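Local coordinates for envelopment polyprotein (PDB 7A56) that probably merges the viral and host membranes during entry, as a class II fusion glycoprotein that refolds into a postfusion trimer, at residues L228-I233 / S331-I336; Q197-V202 / C212-V217; S77-I82 / I104-V109. All blocks are in the same frame, centred on the assembly; numbering follows the deposited sequence.

Contact 1: residues L228-I233 / S331-I336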
loop_
_atom_site.group_PDB
_atom_site.type_symbol
_atom_site.label_atom_id
_atom_site.label_comp_id
_atom_site.label_asym_id
_atom_site.label_seq_id
_atom_site.Cartn_x
_atom_site.Cartn_y
_atom_site.Cartn_z
ATOM N N LEU A 228 2.323 -24.838 -16.946
ATOM C CA LEU A 228 2.389 -23.411 -16.715
ATOM C C LEU A 228 2.273 -23.147 -15.217
ATOM O O LEU A 228 1.673 -23.937 -14.484
ATOM C CB LEU A 228 1.252 -22.631 -17.437
ATOM C CG LEU A 228 0.991 -22.867 -18.939
ATOM C CD1 LEU A 228 -0.078 -23.933 -19.022
ATOM C CD2 LEU A 228 0.552 -21.564 -19.633
ATOM N N ASP A 229 2.906 -22.066 -14.743
ATOM C CA ASP A 229 2.675 -21.642 -13.339
ATOM C C ASP A 229 2.651 -20.122 -13.272
ATOM O O ASP A 229 3.202 -19.422 -14.139
ATOM C CB ASP A 229 3.702 -22.227 -12.337
ATOM C CG ASP A 229 5.135 -21.660 -12.479
ATOM O OD1 ASP A 229 5.359 -20.456 -12.262
ATOM O OD2 ASP A 229 6.088 -22.449 -12.784
ATOM N N ILE A 230 2.013 -19.569 -12.221
ATOM C CA ILE A 230 2.198 -18.151 -11.940
ATOM C C ILE A 230 3.133 -17.977 -10.737
ATOM O O ILE A 230 3.021 -18.685 -9.728
ATOM C CB ILE A 230 0.841 -17.457 -11.713
ATOM C CG1 ILE A 230 1.082 -15.970 -11.543
ATOM C CG2 ILE A 230 0.134 -18.106 -10.503
ATOM C CD1 ILE A 230 -0.299 -15.134 -11.504
ATOM N N GLN A 231 4.102 -17.077 -10.860
ATOM C CA GLN A 231 4.887 -16.591 -9.738
ATOM C C GLN A 231 4.417 -15.165 -9.429
ATOM O O GLN A 231 4.231 -14.347 -10.343
ATOM C CB GLN A 231 6.391 -16.619 -10.092
ATOM C CG GLN A 231 6.904 -18.012 -10.397
ATOM C CD GLN A 231 6.692 -18.976 -9.239
ATOM O OE1 GLN A 231 7.035 -18.659 -8.067
ATOM N NE2 GLN A 231 6.109 -20.163 -9.546
ATOM N N THR A 232 4.174 -14.876 -8.163
ATOM C CA THR A 232 3.590 -13.587 -7.841
ATOM C C THR A 232 3.997 -13.178 -6.433
ATOM O O THR A 232 4.815 -13.837 -5.774
ATOM C CB THR A 232 2.062 -13.666 -8.004
ATOM O OG1 THR A 232 1.451 -12.361 -7.744
ATOM C CG2 THR A 232 1.517 -14.684 -6.994
ATOM N N ILE A 233 3.379 -12.076 -5.949
ATOM C CA ILE A 233 3.624 -11.571 -4.619
ATOM C C ILE A 233 2.280 -11.011 -4.143
ATOM O O ILE A 233 1.474 -10.547 -4.945
ATOM C CB ILE A 233 4.734 -10.482 -4.639
ATOM C CG1 ILE A 233 6.101 -11.089 -5.025
ATOM C CG2 ILE A 233 4.931 -9.718 -3.279
ATOM C CD1 ILE A 233 7.131 -10.055 -5.323
ATOM N N SER A 331 -1.764 -3.412 -13.818
ATOM C CA SER A 331 -0.854 -3.770 -14.874
ATOM C C SER A 331 -0.379 -5.221 -14.603
ATOM O O SER A 331 -1.205 -6.129 -14.538
ATOM C CB SER A 331 0.251 -2.727 -14.950
ATOM O OG SER A 331 0.832 -2.416 -13.680
ATOM N N SER A 332 0.903 -5.471 -14.365
ATOM C CA SER A 332 1.365 -6.849 -14.110
ATOM C C SER A 332 1.023 -7.318 -12.702
ATOM O O SER A 332 1.236 -6.589 -11.746
ATOM C CB SER A 332 2.880 -6.959 -14.254
ATOM O OG SER A 332 3.261 -8.329 -14.131
ATOM N N VAL A 333 0.561 -8.567 -12.553
ATOM C CA VAL A 333 0.468 -9.173 -11.205
ATOM C C VAL A 333 1.493 -10.284 -11.000
ATOM O O VAL A 333 1.423 -11.015 -9.995
ATOM C CB VAL A 333 -0.958 -9.700 -10.908
ATOM C CG1 VAL A 333 -2.004 -8.551 -11.018
ATOM C CG2 VAL A 333 -1.315 -10.785 -11.914
ATOM N N GLY A 334 2.436 -10.447 -11.917
ATOM C CA GLY A 334 3.398 -11.484 -11.697
ATOM C C GLY A 334 3.941 -11.986 -13.034
ATOM O O GLY A 334 3.928 -11.261 -14.030
ATOM N N THR A 335 4.403 -13.233 -13.024
ATOM C CA THR A 335 4.987 -13.872 -14.228
ATOM C C THR A 335 4.346 -15.239 -14.448
ATOM O O THR A 335 4.265 -16.060 -13.510
ATOM C CB THR A 335 6.499 -14.055 -14.054
ATOM O OG1 THR A 335 7.160 -12.822 -13.773
ATOM C CG2 THR A 335 7.146 -14.784 -15.337
ATOM N N ILE A 336 3.932 -15.522 -15.682
ATOM C CA ILE A 336 3.515 -16.864 -16.082
ATOM C C ILE A 336 4.705 -17.578 -16.732
ATOM O O ILE A 336 5.202 -17.146 -17.784
ATOM C CB ILE A 336 2.305 -16.834 -17.054
ATOM C CG1 ILE A 336 1.116 -15.992 -16.498
ATOM C CG2 ILE A 336 1.819 -18.300 -17.428
ATOM C CD1 ILE A 336 0.600 -16.471 -15.199
#
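I336 reaches under I230 with its CD1 methyl, which rests against the partner's base, 3.6 Å from I230 CB and 3.7 Å from I230 CG1. I230 is fully extended (chi1 -175°), whereas I336 turns CG1 beside its own backbone N (chi1 -53°) and is bent again at chi2, which brings CD1 over to the partner strand. L228 CD2 reaches I336 CG2 at 4.1 Å on the other flank. Q231 and T335, whose side chains point to the opposite face, form an antiparallel hydrogen-bonded pair, with N of Q231 2.8 Å from O of T335 and N of T335 2.9 Å from O of Q231. T232 OG1 then donates to V333 O at 2.6 Å, almost straight in line with the carbonyl. Q231 bends so that NE2 meets D229 OD1 from above the carboxylate plane, at 2.8 Å; Q231 OE1 is bonded to T335 of the second subunit, and D229 OD2 to T58 and H78 of that subunit. Strand 335-343 lies between strands 226-231 and 70-80 in an antiparallel sheet; on the face of I230 and I336, V202 packs on I336 and V200 on I230, while I104 of strand 98-134 touches L228.

Contact 2: residues Q197-V202 / C212-V217. With PO4 (phosphate ion), chain J.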
loop_
_atom_site.group_PDB
_atom_site.type_symbol
_atom_site.label_atom_id
_atom_site.label_comp_id
_atom_site.label_asym_id
_atom_site.label_seq_id
_atom_site.Cartn_x
_atom_site.Cartn_y
_atom_site.Cartn_z
ATOM N N GLN A 197 -7.854 -10.354 -3.752
ATOM C CA GLN A 197 -7.267 -11.531 -4.407
ATOM C C GLN A 197 -7.086 -11.244 -5.885
ATOM O O GLN A 197 -7.794 -10.421 -6.469
ATOM C CB GLN A 197 -8.142 -12.783 -4.172
ATOM C CG GLN A 197 -9.539 -12.690 -4.754
ATOM C CD GLN A 197 -10.368 -13.856 -4.291
ATOM O OE1 GLN A 197 -10.720 -13.932 -3.108
ATOM N NE2 GLN A 197 -10.648 -14.803 -5.195
ATOM N N LYS A 198 -6.098 -11.916 -6.485
ATOM C CA LYS A 198 -5.934 -11.903 -7.922
ATOM C C LYS A 198 -6.866 -12.908 -8.562
ATOM O O LYS A 198 -7.154 -13.970 -8.001
ATOM C CB LYS A 198 -4.491 -12.288 -8.298
ATOM C CG LYS A 198 -3.487 -11.445 -7.578
ATOM C CD LYS A 198 -2.113 -11.863 -7.975
ATOM C CE LYS A 198 -1.161 -11.057 -7.144
ATOM N NZ LYS A 198 -0.874 -11.730 -5.765
ATOM N N ASP A 199 -7.353 -12.563 -9.751
ATOM C CA ASP A 199 -8.142 -13.471 -10.566
ATOM C C ASP A 199 -7.455 -13.535 -11.938
ATOM O O ASP A 199 -7.530 -12.566 -12.709
ATOM C CB ASP A 199 -9.582 -12.944 -10.639
ATOM C CG ASP A 199 -10.496 -13.791 -11.536
ATOM O OD1 ASP A 199 -10.075 -14.847 -12.052
ATOM O OD2 ASP A 199 -11.665 -13.393 -11.724
ATOM N N VAL A 200 -6.760 -14.651 -12.220
ATOM C CA VAL A 200 -5.911 -14.774 -13.414
ATOM C C VAL A 200 -6.347 -16.012 -14.174
ATOM O O VAL A 200 -6.454 -17.111 -13.600
ATOM C CB VAL A 200 -4.402 -14.844 -13.073
ATOM C CG1 VAL A 200 -3.530 -15.060 -14.345
ATOM C CG2 VAL A 200 -3.972 -13.581 -12.361
ATOM N N GLU A 201 -6.608 -15.831 -15.464
ATOM C CA GLU A 201 -6.917 -16.945 -16.330
ATOM C C GLU A 201 -5.937 -16.940 -17.482
ATOM O O GLU A 201 -5.701 -15.898 -18.113
ATOM C CB GLU A 201 -8.357 -16.839 -16.822
ATOM C CG GLU A 201 -8.773 -17.992 -17.800
ATOM C CD GLU A 201 -10.133 -17.694 -18.430
ATOM O OE1 GLU A 201 -10.391 -16.512 -18.756
ATOM O OE2 GLU A 201 -10.944 -18.615 -18.564
ATOM N N VAL A 202 -5.438 -18.129 -17.825
ATOM C CA VAL A 202 -4.449 -18.244 -18.900
ATOM C C VAL A 202 -4.905 -19.328 -19.855
ATOM O O VAL A 202 -5.586 -20.276 -19.453
ATOM C CB VAL A 202 -3.039 -18.572 -18.364
ATOM C CG1 VAL A 202 -2.578 -17.489 -17.394
ATOM C CG2 VAL A 202 -3.017 -19.945 -17.741
ATOM N N CYS A 212 -8.375 -23.099 -21.595
ATOM C CA CYS A 212 -8.151 -22.072 -20.596
ATOM C C CYS A 212 -8.330 -22.602 -19.184
ATOM O O CYS A 212 -9.063 -23.557 -18.959
ATOM C CB CYS A 212 -9.134 -20.898 -20.773
ATOM S SG CYS A 212 -9.018 -20.178 -22.407
ATOM N N SER A 213 -7.673 -21.953 -18.241
ATOM C CA SER A 213 -7.900 -22.297 -16.837
ATOM C C SER A 213 -7.486 -21.136 -15.948
ATOM O O SER A 213 -6.525 -20.401 -16.264
ATOM C CB SER A 213 -7.079 -23.561 -16.478
ATOM O OG SER A 213 -7.225 -23.837 -15.098
ATOM N N THR A 214 -8.191 -20.979 -14.814
ATOM C CA THR A 214 -7.668 -20.054 -13.816
ATOM C C THR A 214 -6.376 -20.675 -13.290
ATOM O O THR A 214 -6.190 -21.893 -13.359
ATOM C CB THR A 214 -8.694 -19.788 -12.679
ATOM O OG1 THR A 214 -9.169 -21.018 -12.179
ATOM C CG2 THR A 214 -9.891 -19.101 -13.211
ATOM N N VAL A 215 -5.450 -19.833 -12.850
ATOM C CA VAL A 215 -4.186 -20.297 -12.303
ATOM C C VAL A 215 -3.930 -19.509 -11.021
ATOM O O VAL A 215 -4.085 -18.288 -11.003
ATOM C CB VAL A 215 -3.028 -20.138 -13.319
ATOM C CG1 VAL A 215 -2.772 -18.689 -13.674
ATOM C CG2 VAL A 215 -1.741 -20.830 -12.833
ATOM N N ASP A 216 -3.578 -20.201 -9.947
ATOM C CA ASP A 216 -3.142 -19.495 -8.751
ATOM C C ASP A 216 -1.846 -20.106 -8.237
ATOM O O ASP A 216 -1.408 -21.179 -8.689
ATOM C CB ASP A 216 -4.217 -19.463 -7.658
ATOM C CG ASP A 216 -4.696 -20.799 -7.276
ATOM O OD1 ASP A 216 -3.847 -21.658 -6.928
ATOM O OD2 ASP A 216 -5.938 -20.979 -7.311
ATOM N N VAL A 217 -1.227 -19.378 -7.308
ATOM C CA VAL A 217 0.198 -19.562 -7.002
ATOM C C VAL A 217 0.483 -20.928 -6.368
ATOM O O VAL A 217 1.568 -21.486 -6.571
ATOM C CB VAL A 217 0.682 -18.380 -6.123
ATOM C CG1 VAL A 217 0.014 -18.403 -4.754
ATOM C CG2 VAL A 217 2.251 -18.405 -5.883
HETATM P P PO4 J . -12.225 -18.367 -4.568
HETATM O O1 PO4 J . -12.864 -17.172 -5.221
HETATM O O2 PO4 J . -13.097 -18.826 -3.408
HETATM O O3 PO4 J . -10.835 -18.062 -4.058
HETATM O O4 PO4 J . -12.082 -19.469 -5.590
HETATM O O HOH W 1 -6.383 -16.664 -10.249
#
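E201 lies over the backbone of the opposite strand and can be traced outward from CB, which sits above S213 O. With CG anti to the backbone N (chi1 179°), the chain leans toward that carbonyl, and E201 CG comes within 3.6 Å of S213 O. Because the next torsion is also extended (chi2 -170°), E201 CD reaches 4.1 Å from C212 CB and OE2 ends 3.7 Å from the same C212 CB. The other carboxylate oxygen, OE1, is committed to a salt bridge with R108, on the far side of strand 197-206.

On the other face, V215 CG1 touches two valines at once, V200 CG1 at 3.8 Å and V202 CG1 at 3.9 Å. V200 and V215 lie side by side and point the same way, toward I230 of the neighbouring sheet. The backbones are joined by three bonds: V202 and S213 donate to each other as a hydrogen-bonded pair, and V215 N donates to V200 O. At V215 the strands begin to part: the return bond from V200 N is replaced by a water, which accepts from V200 N at 2.8 Å and donates to V215 O at 2.9 Å. Farther on, Q197 NE2 donates to O1 of a phosphate, probably from the crystallisation liquor, which K390 and K398 of the second subunit also hold.

The two strand axes run 158° apart, and the tight connection between them identifies a classic antiparallel beta hairpin, cross-linked near its turn by the disulfide C203-C212.

Contact 3: residues S77-I82 / I104-V109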
loop_
_atom_site.group_PDB
_atom_site.type_symbol
_atom_site.label_atom_id
_atom_site.label_comp_id
_atom_site.label_asym_id
_atom_site.label_seq_id
_atom_site.Cartn_x
_atom_site.Cartn_y
_atom_site.Cartn_z
ATOM N N SER A 77 9.719 -20.600 -21.588
ATOM C CA SER A 77 9.838 -19.144 -21.588
ATOM C C SER A 77 8.875 -18.625 -20.517
ATOM O O SER A 77 8.378 -19.389 -19.673
ATOM C CB SER A 77 9.561 -18.561 -22.978
ATOM O OG SER A 77 9.960 -17.200 -23.069
ATOM N N HIS A 78 8.614 -17.325 -20.550
ATOM C CA HIS A 78 7.724 -16.709 -19.562
ATOM C C HIS A 78 7.085 -15.478 -20.180
ATOM O O HIS A 78 7.629 -14.883 -21.123
ATOM C CB HIS A 78 8.472 -16.303 -18.284
ATOM C CG HIS A 78 9.758 -15.577 -18.553
ATOM N ND1 HIS A 78 10.994 -16.206 -18.546
ATOM C CD2 HIS A 78 10.001 -14.294 -18.901
ATOM C CE1 HIS A 78 11.938 -15.338 -18.865
ATOM N NE2 HIS A 78 11.365 -14.169 -19.086
ATOM N N ILE A 79 5.963 -15.044 -19.582
ATOM C CA ILE A 79 5.226 -13.895 -20.066
ATOM C C ILE A 79 4.633 -13.171 -18.860
ATOM O O ILE A 79 4.193 -13.840 -17.915
ATOM C CB ILE A 79 4.101 -14.294 -21.052
ATOM C CG1 ILE A 79 3.279 -13.089 -21.511
ATOM C CG2 ILE A 79 3.171 -15.370 -20.491
ATOM C CD1 ILE A 79 2.319 -13.425 -22.644
ATOM N N PRO A 80 4.645 -11.831 -18.845
ATOM C CA PRO A 80 4.034 -11.091 -17.712
ATOM C C PRO A 80 2.582 -11.451 -17.529
ATOM O O PRO A 80 1.843 -11.575 -18.512
ATOM C CB PRO A 80 4.170 -9.620 -18.132
ATOM C CG PRO A 80 5.451 -9.640 -19.013
ATOM C CD PRO A 80 5.335 -10.931 -19.804
ATOM N N ALA A 81 2.144 -11.527 -16.255
ATOM C CA ALA A 81 0.729 -11.780 -15.974
ATOM C C ALA A 81 0.016 -10.447 -16.163
ATOM O O ALA A 81 -0.237 -9.718 -15.202
ATOM C CB ALA A 81 0.528 -12.344 -14.570
ATOM N N ILE A 82 -0.270 -10.112 -17.434
ATOM C CA ILE A 82 -0.879 -8.837 -17.814
ATOM C C ILE A 82 -2.137 -9.129 -18.615
ATOM O O ILE A 82 -2.110 -9.918 -19.549
ATOM C CB ILE A 82 0.093 -7.941 -18.618
ATOM C CG1 ILE A 82 1.157 -7.403 -17.672
ATOM C CG2 ILE A 82 -0.674 -6.770 -19.329
ATOM C CD1 ILE A 82 2.318 -6.618 -18.365
ATOM N N ILE A 104 0.532 -18.586 -25.960
ATOM C CA ILE A 104 0.254 -18.522 -24.528
ATOM C C ILE A 104 -0.444 -17.187 -24.240
ATOM O O ILE A 104 0.136 -16.111 -24.456
ATOM C CB ILE A 104 1.542 -18.650 -23.698
ATOM C CG1 ILE A 104 2.389 -19.879 -24.113
ATOM C CG2 ILE A 104 1.245 -18.537 -22.166
ATOM C CD1 ILE A 104 1.637 -21.218 -23.869
ATOM N N TYR A 105 -1.701 -17.241 -23.780
ATOM C CA TYR A 105 -2.553 -16.037 -23.813
ATOM C C TYR A 105 -3.052 -15.775 -22.395
ATOM O O TYR A 105 -3.706 -16.645 -21.806
ATOM C CB TYR A 105 -3.683 -16.256 -24.837
ATOM C CG TYR A 105 -4.916 -15.361 -24.693
ATOM C CD1 TYR A 105 -4.796 -14.024 -24.383
ATOM C CD2 TYR A 105 -6.177 -15.871 -24.906
ATOM C CE1 TYR A 105 -5.957 -13.194 -24.236
ATOM C CE2 TYR A 105 -7.329 -15.085 -24.780
ATOM C CZ TYR A 105 -7.205 -13.759 -24.453
ATOM O OH TYR A 105 -8.341 -13.046 -24.355
ATOM N N VAL A 106 -2.757 -14.588 -21.849
ATOM C CA VAL A 106 -3.215 -14.227 -20.478
ATOM C C VAL A 106 -4.614 -13.622 -20.639
ATOM O O VAL A 106 -4.798 -12.442 -20.939
ATOM C CB VAL A 106 -2.229 -13.312 -19.770
ATOM C CG1 VAL A 106 -2.657 -13.048 -18.265
ATOM C CG2 VAL A 106 -0.824 -13.908 -19.815
ATOM N N ARG A 107 -5.630 -14.464 -20.499
ATOM C CA ARG A 107 -6.956 -14.042 -20.900
ATOM C C ARG A 107 -7.575 -13.066 -19.896
ATOM O O ARG A 107 -8.303 -12.173 -20.298
ATOM C CB ARG A 107 -7.871 -15.242 -21.082
ATOM C CG ARG A 107 -9.293 -14.809 -21.518
ATOM C CD ARG A 107 -10.069 -15.895 -22.172
ATOM N NE ARG A 107 -11.474 -15.520 -22.263
ATOM C CZ ARG A 107 -12.029 -14.772 -23.212
ATOM N NH1 ARG A 107 -11.300 -14.270 -24.232
ATOM N NH2 ARG A 107 -13.349 -14.532 -23.126
ATOM N N ARG A 108 -7.295 -13.223 -18.615
ATOM C CA ARG A 108 -7.857 -12.257 -17.656
ATOM C C ARG A 108 -6.878 -12.030 -16.521
ATOM O O ARG A 108 -6.251 -12.969 -16.017
ATOM C CB ARG A 108 -9.215 -12.747 -17.153
ATOM C CG ARG A 108 -9.831 -11.821 -16.044
ATOM C CD ARG A 108 -11.242 -12.370 -15.664
ATOM N NE ARG A 108 -11.109 -13.634 -14.928
ATOM C CZ ARG A 108 -11.493 -14.827 -15.381
ATOM N NH1 ARG A 108 -12.064 -14.936 -16.572
ATOM N NH2 ARG A 108 -11.317 -15.909 -14.620
ATOM N N VAL A 109 -6.686 -10.759 -16.157
ATOM C CA VAL A 109 -6.002 -10.399 -14.922
ATOM C C VAL A 109 -6.822 -9.277 -14.299
ATOM O O VAL A 109 -6.977 -8.213 -14.914
ATOM C CB VAL A 109 -4.573 -9.889 -15.125
ATOM C CG1 VAL A 109 -4.050 -9.436 -13.777
ATOM C CG2 VAL A 109 -3.612 -10.995 -15.736
#
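V106 presses its branched end against the carbonyls of segment 77-82: V106 CB lies 3.4 Å from I82 O, and V106 CG2 is 3.8 Å from P80 O. V109, three residues on, does the same, with its CG2 3.6 Å from A81 O. At the other end the meeting is mainly aliphatic. I79 CG2 touches I104 CG2 at 4.1 Å, the two side chains angled across one another, while the I79 chain, extended at both torsions (chi1 177°, chi2 171°), carries CD1 to 4.3 Å from V106 CG2; I79 CD1 also lies 3.9 Å from I104 O.

No hydrogen bond joins the segments. Their strand axes approach no closer than 8.6 Å and differ by 27° in direction, which is the geometry of facing layers and not of neighbouring strands.

What positions these groups lies in the next shell. A81 is the centre of an inverse gamma turn, closed by a weak bond from I82 N to P80 O; A81 O meets V109 and I82 O meets V106, an arrangement consistent with this turn. The turn is anchored by backbone bonds of A81 to V333 and G334, and I79 is fixed by a bond to I336. Across the contact, R107 and R108 both face E201, forming a classic beta bulge that lets V106 and V109 point the same way although three residues apart. N83 OD1 additionally accepts from V109 N. Farther out, R108 forms a salt bridge with D199, and V217 of the third subunit packs on P80 and I82.

The chemistry therefore separates by side: methyl groups and backbone carbonyls fill the buried interface, implying cohesion by close packing, while the arginine side chains point away from it, where R108 is held by acidic partners and R107 has a long, weak ion pair.

Overall arrangement
From the N terminus, contact 3 comes first, closing a loop of 21 residues between strands 70-80 and 98-134. Contact 2 follows as a local hairpin with nine intervening residues, and contact 1 comes last, bridging 97 residues from 228-233 to 331-336. The three are in series; none nests in or crosses another. In space they are close, with centres 8 to 10 Å apart. Contacts 1 and 3 share a sheet through the adjacent strands 335-343 and 70-80, contacts 2 and 3 meet through strands 197-206 and 98-134, and K198 bonded to I233 connects contact 2 to contact 1. Contacts 1 and 2 each join strands within a layer, and contact 3 packs one layer on the other; contacts 1 and 3 also touch the third subunit.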